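Local coordinates for DNA replication regulator protein HobA (Helicobacter pylori, PDB 2UVP) that is required for initiation of DNA replication, increasing the binding of the initiator DnaA to the oriC region, and assembles from four chains, at residues A[56-61]-A[117-122]; A[64-69]-A[163-168]; A[82-87]-A[175-180]; A[95-100]-A[127-132]. All coordinates share one frame; numbering follows the deposited sequence.

Overall arrangement
Contact 1 pairs two neighbouring strands, 55-60 and 116-121, of the five-stranded parallel sheet and lies about 6 Å, centre to centre, from the middle of the chain. Contact 2 joins helix 65-75 to helix 161-180 on one side of that sheet, its centre about 11 Å from that of contact 1. Contact 3 uses a later part of helix 161-180 against the loop entering strand 88-90; the centres of contacts 2 and 3 are about 19 Å apart. Contact 4 covers the other side, where helix 127-133 follows strand 116-121. Contacts 1, 2 and 3 alternate along the chain; contact 4 alternates with contact 1 but falls wholly between the segments of contacts 2 and 3, knitting one alpha/beta domain together.

Contact 1 (A[56-61]-A[117-122]); sequences LLVSAD and MFWHVG
With chi1 of Ser59 at 57°, OG stands between the backbone N and the carbonyl carbon, while His120 carries its ring anti to the backbone N (chi1 176°); together these torsions bring Ser59 OG to 2.7 Å from His120 ND1. The pair belongs to adjacent strands of the parallel sheet of an alpha/beta fold, in register from Leu56 with Met117 to Ala60 with Val121, the short axes 16° apart. Backbone bonds alternate in direction: Leu57 N donates to Met117 O almost straight, and Trp119 N returns a bond to Leu57 O. Ser59 and Asp61 continue the pattern. On the face of Leu56, Val58 and Trp119, the indole carbon Trp119 CE3 is shared, meeting Leu56 CD1 at 4.0 Å and Val58 CG2 at 4.1 Å; helix 65-75 packs on this face through Leu68 and Ile71. On the other face, Leu57 CD2 approaches Phe118 CE1, and helix 127-133 lies over Phe118 and His120. Asp61 bridges to Arg64 through OD1 and accepts from Lys123 N through OD2. Ser59 OG lies at the edge of the His120 ring, near its plane, and His120 NE2 is bonded to Lys123 O, so both ring nitrogens have polar partners.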
loop_
_atom_site.group_PDB
_atom_site.type_symbol
_atom_site.label_atom_id
_atom_site.label_comp_id
_atom_site.label_asym_id
_atom_site.label_seq_id
_atom_site.Cartn_x
_atom_site.Cartn_y
_atom_site.Cartn_z
ATOM N N LEU A 56 -18.244 -6.883 5.923
ATOM C CA LEU A 56 -18.424 -5.636 5.181
ATOM C C LEU A 56 -17.264 -5.462 4.221
ATOM O O LEU A 56 -16.094 -5.436 4.638
ATOM C CB LEU A 56 -18.498 -4.424 6.127
ATOM C CG LEU A 56 -19.697 -4.379 7.069
ATOM C CD1 LEU A 56 -19.467 -3.282 8.087
ATOM C CD2 LEU A 56 -20.968 -4.129 6.268
ATOM N N LEU A 57 -17.581 -5.384 2.934
ATOM C CA LEU A 57 -16.547 -5.221 1.917
ATOM C C LEU A 57 -16.628 -3.764 1.512
ATOM O O LEU A 57 -17.580 -3.348 0.837
ATOM C CB LEU A 57 -16.798 -6.145 0.714
ATOM C CG LEU A 57 -16.269 -7.593 0.838
ATOM C CD1 LEU A 57 -16.806 -8.322 2.035
ATOM C CD2 LEU A 57 -16.601 -8.331 -0.482
ATOM N N VAL A 58 -15.629 -2.993 1.921
ATOM C CA VAL A 58 -15.718 -1.539 1.843
ATOM C C VAL A 58 -14.944 -1.019 0.642
ATOM O O VAL A 58 -13.772 -1.366 0.422
ATOM C CB VAL A 58 -15.186 -0.856 3.157
ATOM C CG1 VAL A 58 -15.544 0.633 3.155
ATOM C CG2 VAL A 58 -15.799 -1.498 4.408
ATOM N N SER A 59 -15.595 -0.162 -0.143
ATOM C CA SER A 59 -14.951 0.464 -1.286
ATOM C C SER A 59 -15.289 1.961 -1.309
ATOM O O SER A 59 -16.271 2.395 -0.676
ATOM C CB SER A 59 -15.406 -0.192 -2.604
ATOM O OG SER A 59 -16.812 -0.130 -2.760
ATOM N N ALA A 60 -14.494 2.726 -2.051
ATOM C CA ALA A 60 -14.717 4.192 -2.191
ATOM C C ALA A 60 -14.141 4.661 -3.496
ATOM O O ALA A 60 -13.184 4.061 -4.021
ATOM C CB ALA A 60 -14.067 4.947 -1.046
ATOM N N ASP A 61 -14.669 5.774 -4.000
ATOM C CA ASP A 61 -14.113 6.390 -5.200
ATOM C C ASP A 61 -12.699 6.949 -4.960
ATOM O O ASP A 61 -12.220 6.991 -3.819
ATOM C CB ASP A 61 -15.111 7.421 -5.798
ATOM C CG ASP A 61 -15.259 8.692 -4.961
ATOM O OD1 ASP A 61 -14.380 9.023 -4.137
ATOM O OD2 ASP A 61 -16.269 9.401 -5.166
ATOM N N MET A 117 -21.467 -8.001 2.516
ATOM C CA MET A 117 -22.301 -6.848 2.199
ATOM C C MET A 117 -21.342 -5.792 1.677
ATOM O O MET A 117 -20.272 -5.594 2.270
ATOM C CB MET A 117 -23.051 -6.340 3.442
ATOM C CG MET A 117 -23.690 -4.968 3.235
ATOM S SD MET A 117 -24.520 -4.294 4.691
ATOM C CE MET A 117 -26.068 -5.185 4.635
ATOM N N PHE A 118 -21.700 -5.153 0.563
ATOM C CA PHE A 118 -20.858 -4.121 -0.034
ATOM C C PHE A 118 -21.181 -2.780 0.578
ATOM O O PHE A 118 -22.342 -2.366 0.579
ATOM C CB PHE A 118 -21.068 -4.023 -1.537
ATOM C CG PHE A 118 -20.630 -5.238 -2.284
ATOM C CD1 PHE A 118 -19.279 -5.544 -2.415
ATOM C CD2 PHE A 118 -21.571 -6.064 -2.875
ATOM C CE1 PHE A 118 -18.867 -6.682 -3.128
ATOM C CE2 PHE A 118 -21.175 -7.210 -3.587
ATOM C CZ PHE A 118 -19.826 -7.517 -3.713
ATOM N N TRP A 119 -20.168 -2.097 1.084
ATOM C CA TRP A 119 -20.366 -0.730 1.591
ATOM C C TRP A 119 -19.556 0.160 0.693
ATOM O O TRP A 119 -18.318 0.094 0.688
ATOM C CB TRP A 119 -19.856 -0.631 3.016
ATOM C CG TRP A 119 -19.953 0.714 3.682
ATOM C CD1 TRP A 119 -20.359 1.917 3.133
ATOM C CD2 TRP A 119 -19.608 0.986 5.037
ATOM N NE1 TRP A 119 -20.286 2.914 4.088
ATOM C CE2 TRP A 119 -19.817 2.370 5.258
ATOM C CE3 TRP A 119 -19.121 0.196 6.083
ATOM C CZ2 TRP A 119 -19.596 2.966 6.501
ATOM C CZ3 TRP A 119 -18.902 0.776 7.314
ATOM C CH2 TRP A 119 -19.141 2.165 7.516
ATOM N N HIS A 120 -20.232 0.974 -0.117
ATOM C CA HIS A 120 -19.487 1.779 -1.086
ATOM C C HIS A 120 -19.754 3.246 -0.832
ATOM O O HIS A 120 -20.899 3.622 -0.575
ATOM C CB HIS A 120 -19.840 1.423 -2.535
ATOM C CG HIS A 120 -19.150 2.292 -3.534
ATOM N ND1 HIS A 120 -17.820 2.129 -3.867
ATOM C CD2 HIS A 120 -19.572 3.403 -4.194
ATOM C CE1 HIS A 120 -17.474 3.063 -4.735
ATOM N NE2 HIS A 120 -18.506 3.870 -4.913
ATOM N N VAL A 121 -18.704 4.057 -0.936
ATOM C CA VAL A 121 -18.825 5.507 -0.767
ATOM C C VAL A 121 -18.363 6.265 -1.994
ATOM O O VAL A 121 -17.200 6.179 -2.398
ATOM C CB VAL A 121 -18.006 6.002 0.447
ATOM C CG1 VAL A 121 -18.237 7.504 0.650
ATOM C CG2 VAL A 121 -18.398 5.195 1.685
ATOM N N GLY A 122 -19.281 7.035 -2.579
ATOM C CA GLY A 122 -18.921 8.007 -3.583
ATOM C C GLY A 122 -19.303 7.565 -4.983
ATOM O O GLY A 122 -20.228 6.751 -5.167
#

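Contact 2 (A[64-69]-A[163-168]); sequences RHWFLN and YKLLQL
Leu165 meets Phe67 by a CH-pi contact: Leu165 CB stands 3.9 Å from the centroid of the Phe67 ring and only 14° off its normal, so the methylene sits over the ring face. Phe67 CG, anti to the backbone N (chi1 -175°), extends the ring toward the other helix. Its far end also nears the backbone, Phe67 CZ lying 3.3 Å from Leu165 O.

Aliphatic and aromatic packing surrounds this CH-pi contact. Leu165 CD1 touches Arg64 CG at 3.8 Å and Trp66 CZ2 at 4.1 Å. Leu166 CD2 instead comes to the edge of the indole, near its plane, 4.1 Å from Trp66 CZ3. No hydrogen bond joins the segments; the guanidinium of Arg64 is engaged by Asp61 in a salt bridge.

The helix segments run 20° from parallel, their axes 11.4 Å apart. Beneath them lies the sheet, Leu68 resting on Val58 of strand 55-60 and Leu165 on Trp142 of strand 139-143, while another chain of the assembly packs against Trp66 and Leu166.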
loop_
_atom_site.group_PDB
_atom_site.type_symbol
_atom_site.label_atom_id
_atom_site.label_comp_id
_atom_site.label_asym_id
_atom_site.label_seq_id
_atom_site.Cartn_x
_atom_site.Cartn_y
_atom_site.Cartn_z
ATOM N N ARG A 64 -12.045 9.513 -2.326
ATOM C CA ARG A 64 -12.420 9.119 -0.956
ATOM C C ARG A 64 -11.599 7.971 -0.382
ATOM O O ARG A 64 -11.991 7.366 0.640
ATOM C CB ARG A 64 -13.919 8.816 -0.873
ATOM C CG ARG A 64 -14.766 9.979 -0.296
ATOM C CD ARG A 64 -14.487 11.292 -1.010
ATOM N NE ARG A 64 -14.990 11.247 -2.381
ATOM C CZ ARG A 64 -15.364 12.315 -3.087
ATOM N NH1 ARG A 64 -15.297 13.537 -2.557
ATOM N NH2 ARG A 64 -15.813 12.152 -4.323
ATOM N N HIS A 65 -10.446 7.682 -0.991
ATOM C CA HIS A 65 -9.564 6.658 -0.413
ATOM C C HIS A 65 -9.235 6.987 1.039
ATOM O O HIS A 65 -9.154 6.075 1.866
ATOM C CB HIS A 65 -8.269 6.486 -1.209
ATOM C CG HIS A 65 -8.460 5.861 -2.549
ATOM N ND1 HIS A 65 -7.398 5.554 -3.379
ATOM C CD2 HIS A 65 -9.575 5.439 -3.194
ATOM C CE1 HIS A 65 -7.857 5.003 -4.490
ATOM N NE2 HIS A 65 -9.172 4.909 -4.400
ATOM N N TRP A 66 -9.058 8.271 1.365
ATOM C CA TRP A 66 -8.799 8.639 2.770
ATOM C C TRP A 66 -9.943 8.157 3.674
ATOM O O TRP A 66 -9.714 7.752 4.816
ATOM C CB TRP A 66 -8.596 10.147 2.931
ATOM C CG TRP A 66 -9.820 10.961 2.585
ATOM C CD1 TRP A 66 -10.154 11.448 1.363
ATOM C CD2 TRP A 66 -10.878 11.340 3.480
ATOM N NE1 TRP A 66 -11.348 12.148 1.441
ATOM C CE2 TRP A 66 -11.808 12.097 2.732
ATOM C CE3 TRP A 66 -11.112 11.130 4.848
ATOM C CZ2 TRP A 66 -12.979 12.634 3.307
ATOM C CZ3 TRP A 66 -12.282 11.670 5.428
ATOM C CH2 TRP A 66 -13.184 12.421 4.649
ATOM N N PHE A 67 -11.173 8.169 3.166
ATOM C CA PHE A 67 -12.330 7.846 4.004
ATOM C C PHE A 67 -12.485 6.327 4.139
ATOM O O PHE A 67 -12.885 5.822 5.186
ATOM C CB PHE A 67 -13.599 8.512 3.474
ATOM C CG PHE A 67 -14.807 8.311 4.360
ATOM C CD1 PHE A 67 -14.811 8.783 5.682
ATOM C CD2 PHE A 67 -15.925 7.627 3.880
ATOM C CE1 PHE A 67 -15.957 8.625 6.510
ATOM C CE2 PHE A 67 -17.063 7.436 4.705
ATOM C CZ PHE A 67 -17.058 7.933 6.031
ATOM N N LEU A 68 -12.135 5.605 3.079
ATOM C CA LEU A 68 -11.994 4.139 3.159
ATOM C C LEU A 68 -11.029 3.796 4.308
ATOM O O LEU A 68 -11.341 2.995 5.181
ATOM C CB LEU A 68 -11.443 3.596 1.830
ATOM C CG LEU A 68 -11.767 2.176 1.342
ATOM C CD1 LEU A 68 -10.714 1.689 0.363
ATOM C CD2 LEU A 68 -12.104 1.135 2.371
ATOM N N ASN A 69 -9.857 4.431 4.306
ATOM C CA ASN A 69 -8.857 4.241 5.354
ATOM C C ASN A 69 -9.432 4.556 6.738
ATOM O O ASN A 69 -9.241 3.790 7.703
ATOM C CB ASN A 69 -7.649 5.127 5.002
ATOM C CG ASN A 69 -6.467 4.945 5.933
ATOM O OD1 ASN A 69 -6.615 4.748 7.129
ATOM N ND2 ASN A 69 -5.257 5.062 5.365
ATOM N N TYR A 163 -16.787 16.742 6.067
ATOM C CA TYR A 163 -17.298 16.693 7.430
ATOM C C TYR A 163 -18.505 15.761 7.567
ATOM O O TYR A 163 -18.621 15.019 8.558
ATOM C CB TYR A 163 -17.746 18.091 7.857
ATOM C CG TYR A 163 -16.687 19.180 7.803
ATOM C CD1 TYR A 163 -15.755 19.318 8.827
ATOM C CD2 TYR A 163 -16.681 20.109 6.769
ATOM C CE1 TYR A 163 -14.812 20.360 8.821
ATOM C CE2 TYR A 163 -15.741 21.151 6.738
ATOM C CZ TYR A 163 -14.811 21.266 7.768
ATOM O OH TYR A 163 -13.926 22.323 7.758
ATOM N N LYS A 164 -19.406 15.799 6.589
ATOM C CA LYS A 164 -20.610 14.977 6.631
ATOM C C LYS A 164 -20.258 13.502 6.604
ATOM O O LYS A 164 -20.882 12.685 7.279
ATOM C CB LYS A 164 -21.531 15.335 5.455
ATOM C CG LYS A 164 -22.079 16.768 5.580
ATOM C CD LYS A 164 -23.145 17.112 4.494
ATOM C CE LYS A 164 -23.550 18.592 4.703
ATOM N NZ LYS A 164 -24.515 19.060 3.685
ATOM N N LEU A 165 -19.224 13.160 5.843
ATOM C CA LEU A 165 -18.766 11.769 5.835
ATOM C C LEU A 165 -18.338 11.317 7.245
ATOM O O LEU A 165 -18.741 10.254 7.700
ATOM C CB LEU A 165 -17.647 11.565 4.810
ATOM C CG LEU A 165 -18.077 11.659 3.331
ATOM C CD1 LEU A 165 -16.857 11.635 2.429
ATOM C CD2 LEU A 165 -19.048 10.516 2.967
ATOM N N LEU A 166 -17.521 12.122 7.917
ATOM C CA LEU A 166 -17.119 11.824 9.299
ATOM C C LEU A 166 -18.339 11.686 10.202
ATOM O O LEU A 166 -18.414 10.796 11.056
ATOM C CB LEU A 166 -16.187 12.910 9.849
ATOM C CG LEU A 166 -14.852 13.097 9.140
ATOM C CD1 LEU A 166 -14.050 14.108 9.926
ATOM C CD2 LEU A 166 -14.097 11.778 9.066
ATOM N N GLN A 167 -19.283 12.603 10.018
ATOM C CA GLN A 167 -20.429 12.672 10.899
ATOM C C GLN A 167 -21.296 11.411 10.719
ATOM O O GLN A 167 -21.761 10.804 11.703
ATOM C CB GLN A 167 -21.213 13.939 10.597
ATOM C CG GLN A 167 -22.285 14.182 11.637
ATOM C CD GLN A 167 -23.141 15.391 11.306
ATOM O OE1 GLN A 167 -22.766 16.231 10.485
ATOM N NE2 GLN A 167 -24.333 15.440 11.902
ATOM N N LEU A 168 -21.482 10.993 9.469
ATOM C CA LEU A 168 -22.258 9.760 9.208
ATOM C C LEU A 168 -21.530 8.525 9.737
ATOM O O LEU A 168 -22.158 7.600 10.264
ATOM C CB LEU A 168 -22.533 9.594 7.719
ATOM C CG LEU A 168 -23.511 10.632 7.139
ATOM C CD1 LEU A 168 -23.381 10.593 5.627
ATOM C CD2 LEU A 168 -24.989 10.395 7.638
#

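Contact 3 (A[82-87]-A[175-180]); sequences ERPLLS and ALFSVL
Arg83 lies across the end of the Phe177 ring, joining the loop before strand 88-90 of the alpha/beta fold to the C-terminal part of helix 161-180. From CB the side chain leaves with CG beside the backbone N (chi1 -57°), and Arg83 CG comes to 4.1 Å from Phe177 CE2. CD continues the chain, which then bends at chi3 (62°) and brings the guanidinium against the outer end of the ring. Arg83 NE is 3.8 Å from Phe177 CZ, and the central Arg83 CZ is 3.3 Å from Phe177 CZ. Arg83 NH1 meets Phe177 CZ at 3.6 Å, while NH2 is nearly equidistant from Phe177 CZ and CE1. Phe177 CZ thus stands over the centre of one guanidinium face, but the two planes are 41° apart, so the groups do not stack in parallel. NH2 also donates to Leu75 O, tying the group to the end of helix 65-75.

Apolar contacts flank this crossing. Pro84 CD approaches Phe177 CE2 at 4.0 Å, and Pro84 CG faces Leu180 CD1. Tyr181 meets the Phe177 ring edge-to-face. Deeper in, Leu86 and Leu176 reach toward each other tip to tip, with Leu86 CD1 and Leu176 CD2 4.1 Å apart.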
loop_
_atom_site.group_PDB
_atom_site.type_symbol
_atom_site.label_atom_id
_atom_site.label_comp_id
_atom_site.label_asym_id
_atom_site.label_seq_id
_atom_site.Cartn_x
_atom_site.Cartn_y
_atom_site.Cartn_z
ATOM N N GLU A 82 -11.637 -3.766 24.543
ATOM C CA GLU A 82 -12.697 -4.751 24.768
ATOM C C GLU A 82 -13.593 -5.016 23.549
ATOM O O GLU A 82 -14.470 -5.888 23.595
ATOM C CB GLU A 82 -13.546 -4.351 25.979
ATOM C CG GLU A 82 -12.910 -4.722 27.320
ATOM C CD GLU A 82 -13.825 -4.437 28.487
ATOM O OE1 GLU A 82 -14.474 -5.386 28.971
ATOM O OE2 GLU A 82 -13.909 -3.265 28.907
ATOM N N ARG A 83 -13.358 -4.280 22.463
ATOM C CA ARG A 83 -14.184 -4.379 21.254
ATOM C C ARG A 83 -14.036 -5.729 20.548
ATOM O O ARG A 83 -12.983 -6.377 20.644
ATOM C CB ARG A 83 -13.798 -3.299 20.244
ATOM C CG ARG A 83 -13.877 -1.870 20.726
ATOM C CD ARG A 83 -13.089 -0.995 19.787
ATOM N NE ARG A 83 -13.609 -1.002 18.413
ATOM C CZ ARG A 83 -14.385 -0.036 17.913
ATOM N NH1 ARG A 83 -14.765 0.982 18.675
ATOM N NH2 ARG A 83 -14.797 -0.090 16.656
ATOM N N PRO A 84 -15.076 -6.142 19.808
ATOM C CA PRO A 84 -14.925 -7.315 18.951
ATOM C C PRO A 84 -14.016 -6.978 17.777
ATOM O O PRO A 84 -13.861 -5.800 17.436
ATOM C CB PRO A 84 -16.336 -7.549 18.421
ATOM C CG PRO A 84 -16.986 -6.184 18.463
ATOM C CD PRO A 84 -16.427 -5.541 19.697
ATOM N N LEU A 85 -13.420 -7.996 17.169
ATOM C CA LEU A 85 -12.755 -7.811 15.891
ATOM C C LEU A 85 -13.817 -7.869 14.801
ATOM O O LEU A 85 -14.384 -8.938 14.528
ATOM C CB LEU A 85 -11.710 -8.903 15.662
ATOM C CG LEU A 85 -10.914 -8.843 14.349
ATOM C CD1 LEU A 85 -10.073 -7.562 14.234
ATOM C CD2 LEU A 85 -10.023 -10.080 14.243
ATOM N N LEU A 86 -14.075 -6.749 14.141
ATOM C CA LEU A 86 -15.203 -6.730 13.192
ATOM C C LEU A 86 -14.796 -7.210 11.819
ATOM O O LEU A 86 -13.658 -7.026 11.412
ATOM C CB LEU A 86 -15.846 -5.349 13.108
ATOM C CG LEU A 86 -16.436 -4.822 14.406
ATOM C CD1 LEU A 86 -16.640 -3.330 14.205
ATOM C CD2 LEU A 86 -17.768 -5.529 14.697
ATOM N N SER A 87 -15.729 -7.873 11.129
ATOM C CA SER A 87 -15.426 -8.462 9.842
ATOM C C SER A 87 -15.508 -7.395 8.727
ATOM O O SER A 87 -16.549 -7.216 8.093
ATOM C CB SER A 87 -16.376 -9.629 9.568
ATOM O OG SER A 87 -16.071 -10.214 8.319
ATOM N N ALA A 175 -24.284 3.927 16.650
ATOM C CA ALA A 175 -25.469 3.095 16.493
ATOM C C ALA A 175 -25.092 1.642 16.662
ATOM O O ALA A 175 -25.708 0.935 17.451
ATOM C CB ALA A 175 -26.117 3.327 15.165
ATOM N N LEU A 176 -24.050 1.209 15.959
ATOM C CA LEU A 176 -23.570 -0.175 16.085
ATOM C C LEU A 176 -23.251 -0.601 17.523
ATOM O O LEU A 176 -23.722 -1.653 17.969
ATOM C CB LEU A 176 -22.332 -0.377 15.207
ATOM C CG LEU A 176 -21.597 -1.707 15.325
ATOM C CD1 LEU A 176 -22.504 -2.879 14.987
ATOM C CD2 LEU A 176 -20.359 -1.689 14.407
ATOM N N PHE A 177 -22.443 0.188 18.231
ATOM C CA PHE A 177 -22.022 -0.191 19.571
ATOM C C PHE A 177 -23.128 0.009 20.586
ATOM O O PHE A 177 -23.219 -0.732 21.577
ATOM C CB PHE A 177 -20.723 0.510 19.962
ATOM C CG PHE A 177 -19.530 -0.148 19.373
ATOM C CD1 PHE A 177 -19.138 0.141 18.075
ATOM C CD2 PHE A 177 -18.839 -1.118 20.090
ATOM C CE1 PHE A 177 -18.057 -0.490 17.500
ATOM C CE2 PHE A 177 -17.756 -1.775 19.524
ATOM C CZ PHE A 177 -17.359 -1.466 18.231
ATOM N N SER A 178 -23.994 0.978 20.320
ATOM C CA SER A 178 -25.209 1.113 21.112
ATOM C C SER A 178 -26.012 -0.181 21.104
ATOM O O SER A 178 -26.505 -0.598 22.156
ATOM C CB SER A 178 -26.054 2.302 20.661
ATOM O OG SER A 178 -25.439 3.499 21.098
ATOM N N VAL A 179 -26.149 -0.833 19.954
ATOM C CA VAL A 179 -26.857 -2.116 19.979
ATOM C C VAL A 179 -26.002 -3.266 20.521
ATOM O O VAL A 179 -26.499 -4.089 21.292
ATOM C CB VAL A 179 -27.735 -2.459 18.704
ATOM C CG1 VAL A 179 -27.875 -1.293 17.725
ATOM C CG2 VAL A 179 -27.344 -3.751 18.039
ATOM N N LEU A 180 -24.711 -3.275 20.193
ATOM C CA LEU A 180 -23.816 -4.305 20.729
ATOM C C LEU A 180 -23.721 -4.285 22.254
ATOM O O LEU A 180 -23.671 -5.341 22.899
ATOM C CB LEU A 180 -22.416 -4.189 20.116
ATOM C CG LEU A 180 -22.288 -4.729 18.695
ATOM C CD1 LEU A 180 -20.911 -4.382 18.118
ATOM C CD2 LEU A 180 -22.523 -6.237 18.667
#

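Contact 4 (A[95-100]-A[127-132])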
loop_
_atom_site.group_PDB
_atom_site.type_symbol
_atom_site.label_atom_id
_atom_site.label_comp_id
_atom_site.label_asym_id
_atom_site.label_seq_id
_atom_site.Cartn_x
_atom_site.Cartn_y
_atom_site.Cartn_z
ATOM N N SER A 95 -8.065 -8.517 -4.708
ATOM C CA SER A 95 -7.888 -9.029 -6.054
ATOM C C SER A 95 -9.239 -9.216 -6.761
ATOM O O SER A 95 -9.272 -9.455 -7.963
ATOM C CB SER A 95 -7.113 -10.350 -6.002
ATOM O OG SER A 95 -5.857 -10.178 -5.347
ATOM N N PHE A 96 -10.343 -9.091 -6.026
ATOM C CA PHE A 96 -11.681 -9.312 -6.605
ATOM C C PHE A 96 -12.323 -8.024 -7.050
ATOM O O PHE A 96 -13.409 -8.044 -7.625
ATOM C CB PHE A 96 -12.614 -10.019 -5.623
ATOM C CG PHE A 96 -11.959 -11.139 -4.886
ATOM C CD1 PHE A 96 -11.015 -11.945 -5.522
ATOM C CD2 PHE A 96 -12.249 -11.363 -3.554
ATOM C CE1 PHE A 96 -10.377 -12.991 -4.815
ATOM C CE2 PHE A 96 -11.626 -12.399 -2.843
ATOM C CZ PHE A 96 -10.697 -13.215 -3.485
ATOM N N TYR A 97 -11.679 -6.897 -6.757
ATOM C CA TYR A 97 -12.229 -5.633 -7.206
ATOM C C TYR A 97 -12.364 -5.692 -8.729
ATOM O O TYR A 97 -11.408 -6.057 -9.412
ATOM C CB TYR A 97 -11.342 -4.471 -6.798
ATOM C CG TYR A 97 -11.994 -3.144 -7.065
ATOM C CD1 TYR A 97 -12.764 -2.512 -6.086
ATOM C CD2 TYR A 97 -11.850 -2.521 -8.309
ATOM C CE1 TYR A 97 -13.359 -1.263 -6.339
ATOM C CE2 TYR A 97 -12.453 -1.291 -8.571
ATOM C CZ TYR A 97 -13.202 -0.674 -7.579
ATOM O OH TYR A 97 -13.797 0.543 -7.859
ATOM N N PRO A 98 -13.561 -5.366 -9.250
ATOM C CA PRO A 98 -13.813 -5.523 -10.681
ATOM C C PRO A 98 -13.229 -4.372 -11.467
ATOM O O PRO A 98 -13.778 -3.264 -11.461
ATOM C CB PRO A 98 -15.336 -5.502 -10.765
ATOM C CG PRO A 98 -15.742 -4.602 -9.621
ATOM C CD PRO A 98 -14.747 -4.857 -8.530
ATOM N N LYS A 99 -12.093 -4.617 -12.090
ATOM C CA LYS A 99 -11.616 -3.741 -13.143
ATOM C C LYS A 99 -12.301 -4.162 -14.440
ATOM O O LYS A 99 -12.876 -3.324 -15.144
ATOM C CB LYS A 99 -10.094 -3.795 -13.235
ATOM C CG LYS A 99 -9.444 -2.818 -12.278
ATOM C CD LYS A 99 -8.523 -3.497 -11.291
ATOM C CE LYS A 99 -8.213 -2.546 -10.139
ATOM N NZ LYS A 99 -7.597 -3.229 -8.960
ATOM N N ASN A 100 -12.264 -5.462 -14.730
ATOM C CA ASN A 100 -13.065 -6.069 -15.806
ATOM C C ASN A 100 -12.768 -7.565 -15.886
ATOM O O ASN A 100 -11.610 -7.921 -16.099
ATOM C CB ASN A 100 -12.751 -5.411 -17.151
ATOM C CG ASN A 100 -13.924 -5.444 -18.101
ATOM O OD1 ASN A 100 -13.765 -5.753 -19.283
ATOM N ND2 ASN A 100 -15.115 -5.120 -17.593
ATOM N N GLU A 127 -17.931 0.311 -14.812
ATOM C CA GLU A 127 -19.144 -0.473 -15.012
ATOM C C GLU A 127 -19.145 -1.796 -14.250
ATOM O O GLU A 127 -20.199 -2.288 -13.846
ATOM C CB GLU A 127 -19.387 -0.690 -16.512
ATOM C CG GLU A 127 -19.907 0.562 -17.223
ATOM C CD GLU A 127 -21.372 0.833 -16.896
ATOM O OE1 GLU A 127 -22.113 -0.135 -16.620
ATOM O OE2 GLU A 127 -21.781 2.011 -16.912
ATOM N N GLY A 128 -17.963 -2.372 -14.050
ATOM C CA GLY A 128 -17.847 -3.614 -13.296
ATOM C C GLY A 128 -18.295 -3.457 -11.849
ATOM O O GLY A 128 -18.995 -4.311 -11.311
ATOM N N LEU A 129 -17.894 -2.348 -11.224
ATOM C CA LEU A 129 -18.361 -2.042 -9.874
ATOM C C LEU A 129 -19.871 -1.806 -9.883
ATOM O O LEU A 129 -20.585 -2.313 -9.028
ATOM C CB LEU A 129 -17.622 -0.823 -9.299
ATOM C CG LEU A 129 -17.959 -0.476 -7.833
ATOM C CD1 LEU A 129 -17.642 -1.643 -6.872
ATOM C CD2 LEU A 129 -17.236 0.798 -7.428
ATOM N N LYS A 130 -20.357 -1.043 -10.866
ATOM C CA LYS A 130 -21.788 -0.786 -10.967
ATOM C C LYS A 130 -22.560 -2.099 -11.008
ATOM O O LYS A 130 -23.512 -2.279 -10.266
ATOM C CB LYS A 130 -22.107 0.085 -12.186
ATOM C CG LYS A 130 -23.558 0.526 -12.248
ATOM C CD LYS A 130 -23.673 2.025 -12.529
ATOM C CE LYS A 130 -23.830 2.321 -14.007
ATOM N NZ LYS A 130 -24.696 3.532 -14.212
ATOM N N THR A 131 -22.105 -3.026 -11.846
ATOM C CA THR A 131 -22.744 -4.332 -11.973
ATOM C C THR A 131 -22.768 -5.095 -10.646
ATOM O O THR A 131 -23.752 -5.741 -10.312
ATOM C CB THR A 131 -22.052 -5.162 -13.088
ATOM O OG1 THR A 131 -22.137 -4.444 -14.330
ATOM C CG2 THR A 131 -22.709 -6.515 -13.258
ATOM N N ILE A 132 -21.684 -5.005 -9.882
ATOM C CA ILE A 132 -21.590 -5.704 -8.609
ATOM C C ILE A 132 -22.581 -5.104 -7.602
ATOM O O ILE A 132 -23.310 -5.825 -6.904
ATOM C CB ILE A 132 -20.121 -5.686 -8.096
ATOM C CG1 ILE A 132 -19.389 -6.912 -8.643
ATOM C CG2 ILE A 132 -20.053 -5.655 -6.579
ATOM C CD1 ILE A 132 -17.898 -6.861 -8.485
#
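Ile132 CD1 reaches the CG corner of the Pro98 ring, the two side chains coming from facing directions, the proline from the loop and the isoleucine from near the end of the short helix 127-133. The approach is tight: Pro98 CG and Ile132 CD1 are 3.3 Å apart, less than the usual van der Waals separation of two carbons, and Ile132 CD1 is also 3.7 Å from Pro98 CB. The same ring lies against the helix backbone, with Pro98 CG 3.6 Å from Gly128 C and 3.5 Å from Leu129 N. Gly128 has no side chain between them, so the CA atoms of Pro98 and Gly128 come within 5.2 Å.

Tyr97 takes a different course. Its ring is directed by a chi1 of -171°, CG opposite the backbone N, and crosses Leu129 obliquely; the contact is made by the phenol oxygen, Tyr97 OH being 3.5 Å from Leu129 CD2. Pro98 CD covers part of one face of the tyrosine ring. No hydrogen bond links the segments directly, but Asn126 spans them, accepting from Leu129 N and donating to Pro98 O.

Helix 127-133 is therefore held between this loop and strand 116-121, where Leu129 packs on His120 and Ile132 on Phe118, while helix 102-112 borders Pro98 through Ser105.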